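Local coordinates for UDP-glucose 4-epimerase (Campylobacter jejuni subsp. jejuni serotype O:2, PDB 7K3P), which interconverts UDP-glucose and UDP-galactose as an NAD-dependent 4-epimerase and probably acts on the N-acetylated sugars too, at residues Ile91-Ala96 with Val116-Leu121; Ser97-Glu102 with Leu108-Asn113; Phe133-Thr138 with Leu167-Val172. The protein carries 2 engineered substitutions. All coordinates share one frame; numbering follows the deposited sequence.

Contact 1: residues Ile91-Ala96 with Val116-Leu121; sequences IVHFAA and VNTTNL. With NAD (nicotinamide-adenine-dinucleotide), chain C.
Strand 91-93 and helix 116-121 run nearly antiparallel, at 172°, with axes 11.7 Å apart, and the pairs His93 with Thr118 and Ile91 with Leu121 bridge the gap. This is strand-on-helix packing in the Rossmann fold of the NAD-dependent epimerase family. The methyl CD2 of Leu121 sits over the centre of one face of the His93 ring, a CH-pi contact of 3.5 Å to the ring centroid. The same methyl meets Ile91 CD1 tip to tip at 3.6 Å. With CG opposite the backbone N (chi1 180°), the His93 imidazole extends toward the helix. His93 NE2 donates to Thr118 OG1, 2.8 Å away and in the ring plane. ND1 is hydrogen-bonded to Ser22, so both ring nitrogens of this buried histidine are bonded, which should fix the ring's rotation. Past the strand, Phe94 to Ala96 line the cofactor. A water bridges Ala95 O and Thr118 OG1, and the ribose hydroxyl O3D of NAD donates to Phe94 O at 2.8 Å.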
loop_
_atom_site.group_PDB
_atom_site.type_symbol
_atom_site.label_atom_id
_atom_site.label_comp_id
_atom_site.label_asym_id
_atom_site.label_seq_id
_atom_site.Cartn_x
_atom_site.Cartn_y
_atom_site.Cartn_z
ATOM N N ILE A 91 20.924 -4.111 -1.369
ATOM C CA ILE A 91 20.029 -4.984 -2.110
ATOM C C ILE A 91 19.530 -4.241 -3.350
ATOM O O ILE A 91 19.239 -3.043 -3.299
ATOM C CB ILE A 91 18.830 -5.454 -1.245
ATOM C CG1 ILE A 91 17.876 -6.324 -2.064
ATOM C CG2 ILE A 91 18.055 -4.271 -0.673
ATOM C CD1 ILE A 91 16.751 -6.902 -1.205
ATOM N N VAL A 92 19.471 -4.970 -4.455
ATOM C CA VAL A 92 18.865 -4.519 -5.685
ATOM C C VAL A 92 17.675 -5.434 -5.879
ATOM O O VAL A 92 17.841 -6.640 -6.121
ATOM C CB VAL A 92 19.833 -4.647 -6.865
ATOM C CG1 VAL A 92 19.164 -4.173 -8.145
ATOM C CG2 VAL A 92 21.120 -3.824 -6.586
ATOM N N HIS A 93 16.473 -4.864 -5.756
ATOM C CA HIS A 93 15.245 -5.659 -5.632
ATOM C C HIS A 93 14.401 -5.725 -6.926
ATOM O O HIS A 93 13.615 -4.813 -7.212
ATOM C CB HIS A 93 14.414 -5.094 -4.468
ATOM C CG HIS A 93 13.119 -5.808 -4.226
ATOM N ND1 HIS A 93 12.985 -7.191 -4.366
ATOM C CD2 HIS A 93 11.901 -5.357 -3.855
ATOM C CE1 HIS A 93 11.745 -7.530 -4.091
ATOM N NE2 HIS A 93 11.056 -6.444 -3.774
ATOM N N PHE A 94 14.561 -6.800 -7.691
ATOM C CA PHE A 94 13.824 -7.015 -8.938
ATOM C C PHE A 94 12.597 -7.924 -8.771
ATOM O O PHE A 94 11.680 -7.893 -9.605
ATOM C CB PHE A 94 14.707 -7.714 -9.977
ATOM C CG PHE A 94 15.827 -6.868 -10.520
ATOM C CD1 PHE A 94 15.586 -5.895 -11.486
ATOM C CD2 PHE A 94 17.131 -7.083 -10.099
ATOM C CE1 PHE A 94 16.631 -5.126 -11.996
ATOM C CE2 PHE A 94 18.179 -6.321 -10.596
ATOM C CZ PHE A 94 17.934 -5.345 -11.553
ATOM N N ALA A 95 12.621 -8.795 -7.760
ATOM C CA ALA A 95 11.590 -9.831 -7.614
ATOM C C ALA A 95 10.193 -9.224 -7.497
ATOM O O ALA A 95 9.940 -8.364 -6.647
ATOM C CB ALA A 95 11.886 -10.729 -6.401
ATOM N N ALA A 96 9.288 -9.679 -8.358
ATOM C CA ALA A 96 7.914 -9.205 -8.356
ATOM C C ALA A 96 7.126 -9.985 -9.397
ATOM O O ALA A 96 7.719 -10.703 -10.202
ATOM C CB ALA A 96 7.878 -7.707 -8.692
ATOM N N VAL A 116 3.462 -6.991 -0.237
ATOM C CA VAL A 116 3.680 -7.695 1.026
ATOM C C VAL A 116 5.117 -8.200 1.156
ATOM O O VAL A 116 5.768 -7.957 2.166
ATOM C CB VAL A 116 2.668 -8.847 1.218
ATOM C CG1 VAL A 116 3.128 -9.797 2.321
ATOM C CG2 VAL A 116 1.291 -8.282 1.552
ATOM N N ASN A 117 5.605 -8.909 0.146
ATOM C CA ASN A 117 6.961 -9.446 0.203
ATOM C C ASN A 117 7.974 -8.323 0.309
ATOM O O ASN A 117 8.985 -8.437 1.016
ATOM C CB ASN A 117 7.266 -10.316 -1.024
ATOM C CG ASN A 117 6.610 -11.679 -0.935
ATOM O OD1 ASN A 117 6.118 -12.038 0.117
ATOM N ND2 ASN A 117 6.595 -12.433 -2.037
ATOM N N THR A 118 7.701 -7.234 -0.397
ATOM C CA THR A 118 8.618 -6.094 -0.370
ATOM C C THR A 118 8.619 -5.444 0.997
ATOM O O THR A 118 9.660 -5.011 1.489
ATOM C CB THR A 118 8.299 -5.074 -1.493
ATOM O OG1 THR A 118 8.504 -5.710 -2.760
ATOM C CG2 THR A 118 9.230 -3.859 -1.393
ATOM N N THR A 119 7.453 -5.390 1.639
ATOM C CA THR A 119 7.374 -4.783 2.962
ATOM C C THR A 119 8.211 -5.566 3.982
ATOM O O THR A 119 8.974 -4.983 4.768
ATOM C CB THR A 119 5.914 -4.659 3.451
ATOM O OG1 THR A 119 5.179 -3.884 2.503
ATOM C CG2 THR A 119 5.853 -3.993 4.810
ATOM N N ASN A 120 8.072 -6.883 3.996
ATOM C CA ASN A 120 8.904 -7.661 4.908
ATOM C C ASN A 120 10.393 -7.460 4.600
ATOM O O ASN A 120 11.220 -7.363 5.504
ATOM C CB ASN A 120 8.578 -9.141 4.824
ATOM C CG ASN A 120 9.543 -9.965 5.649
ATOM O OD1 ASN A 120 9.523 -9.889 6.875
ATOM N ND2 ASN A 120 10.422 -10.713 4.982
ATOM N N LEU A 121 10.723 -7.419 3.312
ATOM C CA LEU A 121 12.102 -7.218 2.871
ATOM C C LEU A 121 12.663 -5.918 3.431
ATOM O O LEU A 121 13.788 -5.878 3.933
ATOM C CB LEU A 121 12.161 -7.228 1.345
ATOM C CG LEU A 121 13.481 -7.470 0.627
ATOM C CD1 LEU A 121 14.198 -8.700 1.156
ATOM C CD2 LEU A 121 13.213 -7.627 -0.873
HETATM P PA NAD C . 11.106 -11.341 -14.280
HETATM O O1A NAD C . 9.859 -12.161 -14.052
HETATM O O2A NAD C . 11.928 -11.916 -15.398
HETATM O O5B NAD C . 12.018 -11.330 -12.992
HETATM C C5B NAD C . 11.409 -11.555 -11.753
HETATM C C4B NAD C . 12.229 -12.500 -10.967
HETATM O O4B NAD C . 11.878 -12.493 -9.614
HETATM C C3B NAD C . 12.061 -13.960 -11.492
HETATM O O3B NAD C . 13.300 -14.694 -11.829
HETATM C C2B NAD C . 11.136 -14.608 -10.433
HETATM O O2B NAD C . 11.319 -15.953 -10.304
HETATM C C1B NAD C . 11.564 -13.834 -9.227
HETATM N N9A NAD C . 10.558 -13.861 -8.154
HETATM C C8A NAD C . 9.262 -13.499 -8.253
HETATM N N7A NAD C . 8.637 -13.675 -7.079
HETATM C C5A NAD C . 9.510 -14.154 -6.184
HETATM C C6A NAD C . 9.430 -14.530 -4.833
HETATM N N6A NAD C . 8.180 -14.402 -4.123
HETATM N N1A NAD C . 10.529 -14.978 -4.193
HETATM C C2A NAD C . 11.712 -15.105 -4.819
HETATM N N3A NAD C . 11.830 -14.766 -6.146
HETATM C C4A NAD C . 10.757 -14.290 -6.843
HETATM O O3 NAD C . 10.652 -9.851 -14.599
HETATM P PN NAD C . 11.623 -8.740 -15.157
HETATM O O1N NAD C . 13.068 -9.193 -15.056
HETATM O O2N NAD C . 11.249 -8.488 -16.586
HETATM O O5D NAD C . 11.399 -7.432 -14.297
HETATM C C5D NAD C . 12.015 -7.352 -13.033
HETATM C C4D NAD C . 11.561 -6.119 -12.271
HETATM O O4D NAD C . 11.614 -4.966 -13.083
HETATM C C3D NAD C . 10.179 -6.242 -11.639
HETATM O O3D NAD C . 10.182 -5.640 -10.407
HETATM C C2D NAD C . 9.285 -5.450 -12.496
HETATM O O2D NAD C . 8.170 -4.958 -11.849
HETATM C C1D NAD C . 10.263 -4.367 -13.025
HETATM N N1N NAD C . 9.855 -3.723 -14.357
HETATM C C2N NAD C . 9.927 -4.542 -15.467
HETATM C C3N NAD C . 9.578 -4.027 -16.712
HETATM C C7N NAD C . 9.651 -4.910 -17.931
HETATM O O7N NAD C . 9.986 -6.082 -17.857
HETATM N N7N NAD C . 9.309 -4.356 -19.198
HETATM C C4N NAD C . 9.177 -2.708 -16.820
HETATM C C5N NAD C . 9.110 -1.902 -15.706
HETATM C C6N NAD C . 9.453 -2.406 -14.444
HETATM O O HOH W 1 8.238 -7.966 -4.592
#

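Contact 2: residues Ser97-Glu102 with Leu108-Asn113; sequences SIEVFE and LKYYMN. With NAD (nicotinamide-adenine-dinucleotide), chain C.
Tyr110 OH lies between two residues of 97-102. Tyr110 OH donates to Glu102 OE1 at 2.5 Å and accepts from Glu99 N at 3.0 Å. The Glu102 carboxylate stands at the ring edge, its plane 81° from the ring. Ser97 CB packs over one ring face, offset toward the rim, in a CH-pi contact. The other carboxylate oxygen, Glu102 OE2, forms a salt bridge with Lys109 NZ at 2.6 Å. The fully extended lysine chain crosses the glutamate at about a right angle. Farther along the helix, Asn113 ND2 donates to Ser97 OG at 3.0 Å. With chi1 at -160°, the Asn113 amide swings out to the N6A/N7A edge of adenine. NAD N6A donates to Asn113 OD1 at 2.7 Å, and Asn113 ND2 donates to NAD N7A at 3.1 Å. In the second shell, Asn114 OD1 accepts from Ser97 N, and Tyr162 packs against Tyr110. The paired amide bonds read the donor and acceptor on adenine's N6A/N7A edge, consistent with selection of that base.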
loop_
_atom_site.group_PDB
_atom_site.type_symbol
_atom_site.label_atom_id
_atom_site.label_comp_id
_atom_site.label_asym_id
_atom_site.label_seq_id
_atom_site.Cartn_x
_atom_site.Cartn_y
_atom_site.Cartn_z
ATOM N N SER A 97 5.800 -9.822 -9.379
ATOM C CA SER A 97 4.949 -10.205 -10.504
ATOM C C SER A 97 4.746 -8.941 -11.336
ATOM O O SER A 97 4.618 -7.852 -10.768
ATOM C CB SER A 97 3.603 -10.736 -10.002
ATOM O OG SER A 97 3.795 -11.838 -9.143
ATOM N N ILE A 98 4.715 -9.061 -12.666
ATOM C CA ILE A 98 4.908 -7.871 -13.505
ATOM C C ILE A 98 3.877 -7.618 -14.621
ATOM O O ILE A 98 4.089 -6.733 -15.444
ATOM C CB ILE A 98 6.304 -7.889 -14.169
ATOM C CG1 ILE A 98 6.317 -8.894 -15.334
ATOM C CG2 ILE A 98 7.394 -8.189 -13.119
ATOM C CD1 ILE A 98 7.618 -8.942 -16.138
ATOM N N GLU A 99 2.785 -8.379 -14.651
ATOM C CA GLU A 99 1.822 -8.297 -15.759
ATOM C C GLU A 99 0.539 -7.557 -15.372
ATOM O O GLU A 99 -0.292 -8.084 -14.610
ATOM C CB GLU A 99 1.465 -9.704 -16.269
ATOM C CG GLU A 99 2.675 -10.627 -16.424
ATOM C CD GLU A 99 2.687 -11.396 -17.730
ATOM O OE1 GLU A 99 2.108 -10.910 -18.725
ATOM O OE2 GLU A 99 3.285 -12.493 -17.765
ATOM N N VAL A 100 0.387 -6.349 -15.910
ATOM C CA VAL A 100 -0.806 -5.532 -15.698
ATOM C C VAL A 100 -2.092 -6.340 -15.900
ATOM O O VAL A 100 -2.952 -6.380 -15.020
ATOM C CB VAL A 100 -0.798 -4.286 -16.609
ATOM C CG1 VAL A 100 -2.211 -3.701 -16.772
ATOM C CG2 VAL A 100 0.163 -3.225 -16.066
ATOM N N PHE A 101 -2.208 -7.007 -17.045
ATOM C CA PHE A 101 -3.426 -7.758 -17.348
ATOM C C PHE A 101 -3.750 -8.807 -16.282
ATOM O O PHE A 101 -4.910 -8.968 -15.891
ATOM C CB PHE A 101 -3.353 -8.405 -18.736
ATOM C CG PHE A 101 -4.672 -8.968 -19.206
ATOM C CD1 PHE A 101 -5.123 -10.208 -18.751
ATOM C CD2 PHE A 101 -5.467 -8.252 -20.091
ATOM C CE1 PHE A 101 -6.343 -10.724 -19.179
ATOM C CE2 PHE A 101 -6.685 -8.764 -20.526
ATOM C CZ PHE A 101 -7.124 -10.002 -20.066
ATOM N N GLU A 102 -2.730 -9.524 -15.811
ATOM C CA GLU A 102 -2.951 -10.539 -14.787
ATOM C C GLU A 102 -3.385 -9.888 -13.477
ATOM O O GLU A 102 -4.188 -10.456 -12.738
ATOM C CB GLU A 102 -1.696 -11.394 -14.563
ATOM C CG GLU A 102 -1.908 -12.569 -13.600
ATOM C CD GLU A 102 -0.596 -13.221 -13.144
ATOM O OE1 GLU A 102 0.479 -12.576 -13.247
ATOM O OE2 GLU A 102 -0.650 -14.377 -12.677
ATOM N N LEU A 108 -4.930 -9.884 -5.674
ATOM C CA LEU A 108 -4.301 -10.302 -4.420
ATOM C C LEU A 108 -2.921 -10.951 -4.635
ATOM O O LEU A 108 -2.028 -10.837 -3.788
ATOM C CB LEU A 108 -5.251 -11.160 -3.561
ATOM C CG LEU A 108 -6.175 -10.377 -2.602
ATOM C CD1 LEU A 108 -5.339 -9.604 -1.594
ATOM C CD2 LEU A 108 -7.130 -9.415 -3.320
ATOM N N LYS A 109 -2.729 -11.593 -5.781
ATOM C CA LYS A 109 -1.413 -12.143 -6.115
ATOM C C LYS A 109 -0.371 -11.021 -6.215
ATOM O O LYS A 109 0.789 -11.181 -5.807
ATOM C CB LYS A 109 -1.482 -12.922 -7.438
ATOM C CG LYS A 109 -0.128 -13.267 -8.042
ATOM C CD LYS A 109 -0.270 -14.147 -9.300
ATOM C CE LYS A 109 1.096 -14.544 -9.846
ATOM N NZ LYS A 109 1.028 -15.449 -11.043
ATOM N N TYR A 110 -0.792 -9.885 -6.755
ATOM C CA TYR A 110 0.108 -8.745 -6.924
ATOM C C TYR A 110 0.405 -8.051 -5.593
ATOM O O TYR A 110 1.562 -7.800 -5.265
ATOM C CB TYR A 110 -0.403 -7.806 -8.033
ATOM C CG TYR A 110 -0.021 -8.406 -9.361
ATOM C CD1 TYR A 110 -0.620 -9.582 -9.809
ATOM C CD2 TYR A 110 1.010 -7.865 -10.116
ATOM C CE1 TYR A 110 -0.223 -10.177 -10.995
ATOM C CE2 TYR A 110 1.402 -8.446 -11.298
ATOM C CZ TYR A 110 0.787 -9.599 -11.733
ATOM O OH TYR A 110 1.200 -10.177 -12.909
ATOM N N TYR A 111 -0.626 -7.791 -4.800
ATOM C CA TYR A 111 -0.396 -7.234 -3.480
ATOM C C TYR A 111 0.426 -8.147 -2.561
ATOM O O TYR A 111 1.183 -7.650 -1.725
ATOM C CB TYR A 111 -1.715 -6.834 -2.817
ATOM C CG TYR A 111 -2.364 -5.642 -3.488
ATOM C CD1 TYR A 111 -1.736 -4.389 -3.487
ATOM C CD2 TYR A 111 -3.596 -5.762 -4.125
ATOM C CE1 TYR A 111 -2.325 -3.284 -4.103
ATOM C CE2 TYR A 111 -4.204 -4.656 -4.754
ATOM C CZ TYR A 111 -3.561 -3.432 -4.740
ATOM O OH TYR A 111 -4.150 -2.349 -5.342
ATOM N N MET A 112 0.265 -9.466 -2.697
ATOM C CA MET A 112 1.046 -10.417 -1.903
ATOM C C MET A 112 2.492 -10.498 -2.394
ATOM O O MET A 112 3.417 -10.343 -1.611
ATOM C CB MET A 112 0.417 -11.820 -1.916
ATOM C CG MET A 112 -0.898 -11.907 -1.145
ATOM S SD MET A 112 -0.759 -11.549 0.624
ATOM C CE MET A 112 0.071 -13.027 1.207
ATOM N N ASN A 113 2.686 -10.741 -3.684
ATOM C CA ASN A 113 4.029 -11.018 -4.170
ATOM C C ASN A 113 4.865 -9.745 -4.318
ATOM O O ASN A 113 6.091 -9.764 -4.184
ATOM C CB ASN A 113 3.997 -11.791 -5.485
ATOM C CG ASN A 113 5.316 -12.506 -5.763
ATOM O OD1 ASN A 113 5.900 -13.127 -4.865
ATOM N ND2 ASN A 113 5.801 -12.406 -6.998
HETATM P PA NAD C . 11.106 -11.341 -14.280
HETATM O O1A NAD C . 9.859 -12.161 -14.052
HETATM O O2A NAD C . 11.928 -11.916 -15.398
HETATM O O5B NAD C . 12.018 -11.330 -12.992
HETATM C C5B NAD C . 11.409 -11.555 -11.753
HETATM C C4B NAD C . 12.229 -12.500 -10.967
HETATM O O4B NAD C . 11.878 -12.493 -9.614
HETATM C C3B NAD C . 12.061 -13.960 -11.492
HETATM O O3B NAD C . 13.300 -14.694 -11.829
HETATM C C2B NAD C . 11.136 -14.608 -10.433
HETATM O O2B NAD C . 11.319 -15.953 -10.304
HETATM C C1B NAD C . 11.564 -13.834 -9.227
HETATM N N9A NAD C . 10.558 -13.861 -8.154
HETATM C C8A NAD C . 9.262 -13.499 -8.253
HETATM N N7A NAD C . 8.637 -13.675 -7.079
HETATM C C5A NAD C . 9.510 -14.154 -6.184
HETATM C C6A NAD C . 9.430 -14.530 -4.833
HETATM N N6A NAD C . 8.180 -14.402 -4.123
HETATM N N1A NAD C . 10.529 -14.978 -4.193
HETATM C C2A NAD C . 11.712 -15.105 -4.819
HETATM N N3A NAD C . 11.830 -14.766 -6.146
HETATM C C4A NAD C . 10.757 -14.290 -6.843
HETATM O O3 NAD C . 10.652 -9.851 -14.599
HETATM P PN NAD C . 11.623 -8.740 -15.157
HETATM O O1N NAD C . 13.068 -9.193 -15.056
HETATM O O2N NAD C . 11.249 -8.488 -16.586
HETATM O O5D NAD C . 11.399 -7.432 -14.297
HETATM C C5D NAD C . 12.015 -7.352 -13.033
HETATM C C4D NAD C . 11.561 -6.119 -12.271
HETATM O O4D NAD C . 11.614 -4.966 -13.083
HETATM C C3D NAD C . 10.179 -6.242 -11.639
HETATM O O3D NAD C . 10.182 -5.640 -10.407
HETATM C C2D NAD C . 9.285 -5.450 -12.496
HETATM O O2D NAD C . 8.170 -4.958 -11.849
HETATM C C1D NAD C . 10.263 -4.367 -13.025
HETATM N N1N NAD C . 9.855 -3.723 -14.357
HETATM C C2N NAD C . 9.927 -4.542 -15.467
HETATM C C3N NAD C . 9.578 -4.027 -16.712
HETATM C C7N NAD C . 9.651 -4.910 -17.931
HETATM O O7N NAD C . 9.986 -6.082 -17.857
HETATM N N7N NAD C . 9.309 -4.356 -19.198
HETATM C C4N NAD C . 9.177 -2.708 -16.820
HETATM C C5N NAD C . 9.110 -1.902 -15.706
HETATM C C6N NAD C . 9.453 -2.406 -14.444
#

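Contact 3: residues Phe133-Thr138 with Leu167-Val172; sequences FIFSST and LMSEEV. With NAD (nicotinamide-adenine-dinucleotide), chain C.
Ser137 and Glu170 make the polar link between the end of strand 132-136 and helix 161-179. Ser137 OG donates to Glu170 OE2 at 2.6 Å and meets the anti lone pair of that oxygen. The serine hydroxyl lies opposite its backbone N (chi1 -174°), which turns it to the helix. Glu170 starts differently. Its CG is anti to the carbonyl carbon (chi1 -74°), and the chain then runs extended, so the carboxylate comes nearer the strand than the first bond of the side chain would suggest. The other oxygen, OE1, forms salt bridges with Arg174 and Arg189. These two arginines probably keep the buried glutamate ionised and help to fix its carboxylate.

Phe135 supplies the apolar part. Its chi1 of -180° sends the ring from the strand toward the helix. The ring approaches Ser169 obliquely, with Phe135 CZ 3.6 Å from Ser169 CB. Phe135 CE2 lies 4.1 Å from Glu170 CG, beside the start of the glutamate chain. On the cofactor side, Ser137 O is 3.2 Å from NAD C6N of the nicotinamide ring. The contact joins the central parallel sheet to helix 161-179. Strand 184-189 flanks it through Ile187, which touches Phe135, Ser137 and Glu170, while Thr118 of helix 107-127 packs on Ser169.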
loop_
_atom_site.group_PDB
_atom_site.type_symbol
_atom_site.label_atom_id
_atom_site.label_comp_id
_atom_site.label_asym_id
_atom_site.label_seq_id
_atom_site.Cartn_x
_atom_site.Cartn_y
_atom_site.Cartn_z
ATOM N N PHE A 133 19.031 0.475 -0.659
ATOM C CA PHE A 133 17.971 -0.339 -1.258
ATOM C C PHE A 133 17.643 0.189 -2.660
ATOM O O PHE A 133 17.128 1.296 -2.792
ATOM C CB PHE A 133 16.727 -0.265 -0.356
ATOM C CG PHE A 133 15.687 -1.320 -0.644
ATOM C CD1 PHE A 133 15.005 -1.342 -1.855
ATOM C CD2 PHE A 133 15.374 -2.275 0.318
ATOM C CE1 PHE A 133 14.030 -2.318 -2.114
ATOM C CE2 PHE A 133 14.415 -3.252 0.074
ATOM C CZ PHE A 133 13.737 -3.276 -1.143
ATOM N N ILE A 134 17.957 -0.575 -3.705
ATOM C CA ILE A 134 17.587 -0.144 -5.049
ATOM C C ILE A 134 16.312 -0.895 -5.453
ATOM O O ILE A 134 16.291 -2.138 -5.479
ATOM C CB ILE A 134 18.755 -0.293 -6.068
ATOM C CG1 ILE A 134 19.902 0.675 -5.709
ATOM C CG2 ILE A 134 18.279 0.029 -7.483
ATOM C CD1 ILE A 134 20.949 0.066 -4.853
ATOM N N PHE A 135 15.239 -0.145 -5.716
ATOM C CA PHE A 135 13.928 -0.751 -5.997
ATOM C C PHE A 135 13.514 -0.551 -7.450
ATOM O O PHE A 135 13.425 0.592 -7.931
ATOM C CB PHE A 135 12.878 -0.154 -5.064
ATOM C CG PHE A 135 11.486 -0.709 -5.263
ATOM C CD1 PHE A 135 11.274 -2.082 -5.345
ATOM C CD2 PHE A 135 10.386 0.147 -5.320
ATOM C CE1 PHE A 135 9.976 -2.599 -5.519
ATOM C CE2 PHE A 135 9.090 -0.352 -5.483
ATOM C CZ PHE A 135 8.887 -1.734 -5.578
ATOM N N SER A 136 13.279 -1.658 -8.153
ATOM C CA SER A 136 12.709 -1.609 -9.486
ATOM C C SER A 136 11.217 -1.306 -9.374
ATOM O O SER A 136 10.411 -2.219 -9.113
ATOM C CB SER A 136 12.877 -2.945 -10.196
ATOM O OG SER A 136 14.224 -3.342 -10.213
ATOM N N SER A 137 10.851 -0.036 -9.555
ATOM C CA SER A 137 9.439 0.332 -9.603
ATOM C C SER A 137 9.034 0.333 -11.078
ATOM O O SER A 137 9.570 -0.443 -11.858
ATOM C CB SER A 137 9.226 1.695 -8.967
ATOM O OG SER A 137 7.850 2.004 -8.894
ATOM N N THR A 138 8.117 1.211 -11.471
ATOM C CA THR A 138 7.583 1.152 -12.834
ATOM C C THR A 138 6.919 2.461 -13.231
ATOM O O THR A 138 6.435 3.193 -12.378
ATOM C CB THR A 138 6.513 0.030 -12.983
ATOM O OG1 THR A 138 5.845 0.154 -14.255
ATOM C CG2 THR A 138 5.453 0.139 -11.869
ATOM N N LEU A 167 3.556 1.265 -6.236
ATOM C CA LEU A 167 3.499 2.575 -5.580
ATOM C C LEU A 167 3.442 2.426 -4.062
ATOM O O LEU A 167 4.056 3.201 -3.322
ATOM C CB LEU A 167 2.246 3.330 -6.037
ATOM C CG LEU A 167 2.021 4.674 -5.337
ATOM C CD1 LEU A 167 3.257 5.555 -5.511
ATOM C CD2 LEU A 167 0.763 5.367 -5.889
ATOM N N MET A 168 2.675 1.445 -3.592
ATOM C CA MET A 168 2.633 1.173 -2.168
ATOM C C MET A 168 4.029 0.859 -1.620
ATOM O O MET A 168 4.399 1.351 -0.551
ATOM C CB MET A 168 1.672 0.027 -1.878
ATOM C CG MET A 168 0.193 0.398 -2.072
ATOM S SD MET A 168 -0.849 -1.030 -1.692
ATOM C CE MET A 168 -2.455 -0.371 -2.160
ATOM N N SER A 169 4.803 0.049 -2.339
ATOM C CA SER A 169 6.170 -0.243 -1.883
ATOM C C SER A 169 7.049 1.009 -1.897
ATOM O O SER A 169 7.865 1.198 -0.992
ATOM C CB SER A 169 6.826 -1.384 -2.667
ATOM O OG SER A 169 6.234 -2.624 -2.325
ATOM N N GLU A 170 6.871 1.871 -2.902
ATOM C CA GLU A 170 7.589 3.155 -2.924
ATOM C C GLU A 170 7.303 3.945 -1.660
ATOM O O GLU A 170 8.205 4.553 -1.079
ATOM C CB GLU A 170 7.176 4.018 -4.129
ATOM C CG GLU A 170 7.713 3.561 -5.472
ATOM C CD GLU A 170 7.626 4.670 -6.543
ATOM O OE1 GLU A 170 7.591 5.857 -6.158
ATOM O OE2 GLU A 170 7.608 4.351 -7.753
ATOM N N GLU A 171 6.036 3.956 -1.249
ATOM C CA GLU A 171 5.628 4.764 -0.107
ATOM C C GLU A 171 6.173 4.202 1.199
ATOM O O GLU A 171 6.494 4.965 2.133
ATOM C CB GLU A 171 4.102 4.917 -0.054
ATOM C CG GLU A 171 3.550 5.642 -1.295
ATOM C CD GLU A 171 2.044 5.868 -1.240
ATOM O OE1 GLU A 171 1.385 5.296 -0.347
ATOM O OE2 GLU A 171 1.523 6.630 -2.094
ATOM N N VAL A 172 6.275 2.879 1.270
ATOM C CA VAL A 172 6.901 2.241 2.432
ATOM C C VAL A 172 8.389 2.614 2.476
ATOM O O VAL A 172 8.921 2.947 3.537
ATOM C CB VAL A 172 6.710 0.712 2.428
ATOM C CG1 VAL A 172 7.436 0.056 3.635
ATOM C CG2 VAL A 172 5.214 0.359 2.470
HETATM P PA NAD C . 11.106 -11.341 -14.280
HETATM O O1A NAD C . 9.859 -12.161 -14.052
HETATM O O2A NAD C . 11.928 -11.916 -15.398
HETATM O O5B NAD C . 12.018 -11.330 -12.992
HETATM C C5B NAD C . 11.409 -11.555 -11.753
HETATM C C4B NAD C . 12.229 -12.500 -10.967
HETATM O O4B NAD C . 11.878 -12.493 -9.614
HETATM C C3B NAD C . 12.061 -13.960 -11.492
HETATM O O3B NAD C . 13.300 -14.694 -11.829
HETATM C C2B NAD C . 11.136 -14.608 -10.433
HETATM O O2B NAD C . 11.319 -15.953 -10.304
HETATM C C1B NAD C . 11.564 -13.834 -9.227
HETATM N N9A NAD C . 10.558 -13.861 -8.154
HETATM C C8A NAD C . 9.262 -13.499 -8.253
HETATM N N7A NAD C . 8.637 -13.675 -7.079
HETATM C C5A NAD C . 9.510 -14.154 -6.184
HETATM C C6A NAD C . 9.430 -14.530 -4.833
HETATM N N6A NAD C . 8.180 -14.402 -4.123
HETATM N N1A NAD C . 10.529 -14.978 -4.193
HETATM C C2A NAD C . 11.712 -15.105 -4.819
HETATM N N3A NAD C . 11.830 -14.766 -6.146
HETATM C C4A NAD C . 10.757 -14.290 -6.843
HETATM O O3 NAD C . 10.652 -9.851 -14.599
HETATM P PN NAD C . 11.623 -8.740 -15.157
HETATM O O1N NAD C . 13.068 -9.193 -15.056
HETATM O O2N NAD C . 11.249 -8.488 -16.586
HETATM O O5D NAD C . 11.399 -7.432 -14.297
HETATM C C5D NAD C . 12.015 -7.352 -13.033
HETATM C C4D NAD C . 11.561 -6.119 -12.271
HETATM O O4D NAD C . 11.614 -4.966 -13.083
HETATM C C3D NAD C . 10.179 -6.242 -11.639
HETATM O O3D NAD C . 10.182 -5.640 -10.407
HETATM C C2D NAD C . 9.285 -5.450 -12.496
HETATM O O2D NAD C . 8.170 -4.958 -11.849
HETATM C C1D NAD C . 10.263 -4.367 -13.025
HETATM N N1N NAD C . 9.855 -3.723 -14.357
HETATM C C2N NAD C . 9.927 -4.542 -15.467
HETATM C C3N NAD C . 9.578 -4.027 -16.712
HETATM C C7N NAD C . 9.651 -4.910 -17.931
HETATM O O7N NAD C . 9.986 -6.082 -17.857
HETATM N N7N NAD C . 9.309 -4.356 -19.198
HETATM C C4N NAD C . 9.177 -2.708 -16.820
HETATM C C5N NAD C . 9.110 -1.902 -15.706
HETATM C C6N NAD C . 9.453 -2.406 -14.444
#

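How the contacts relate
Contacts 1 and 3 belong to neighbouring strands of the parallel sheet, and their centres are about 9 Å apart. His93 N lies 2.7 Å from Ile134 O, a probable hydrogen bond between the strands. Their helices also meet, with Thr118 CB 3.3 Å from Ser169 OG. Contact 2 is nested within the chain loop closed by contact 1, and both use helix 107-127. Tyr111 CE1 of contact 2 is 3.5 Å from Met168 CE of contact 3. All three contacts touch NAD: contact 2 bonds adenine and packs Ile98 on the nicotinamide ribose, contact 1 accepts a ribose hydroxyl, and contact 3 borders nicotinamide. Tyr162 and Lys166, on helix 161-179, also bond NAD. Each contact also touches the second subunit.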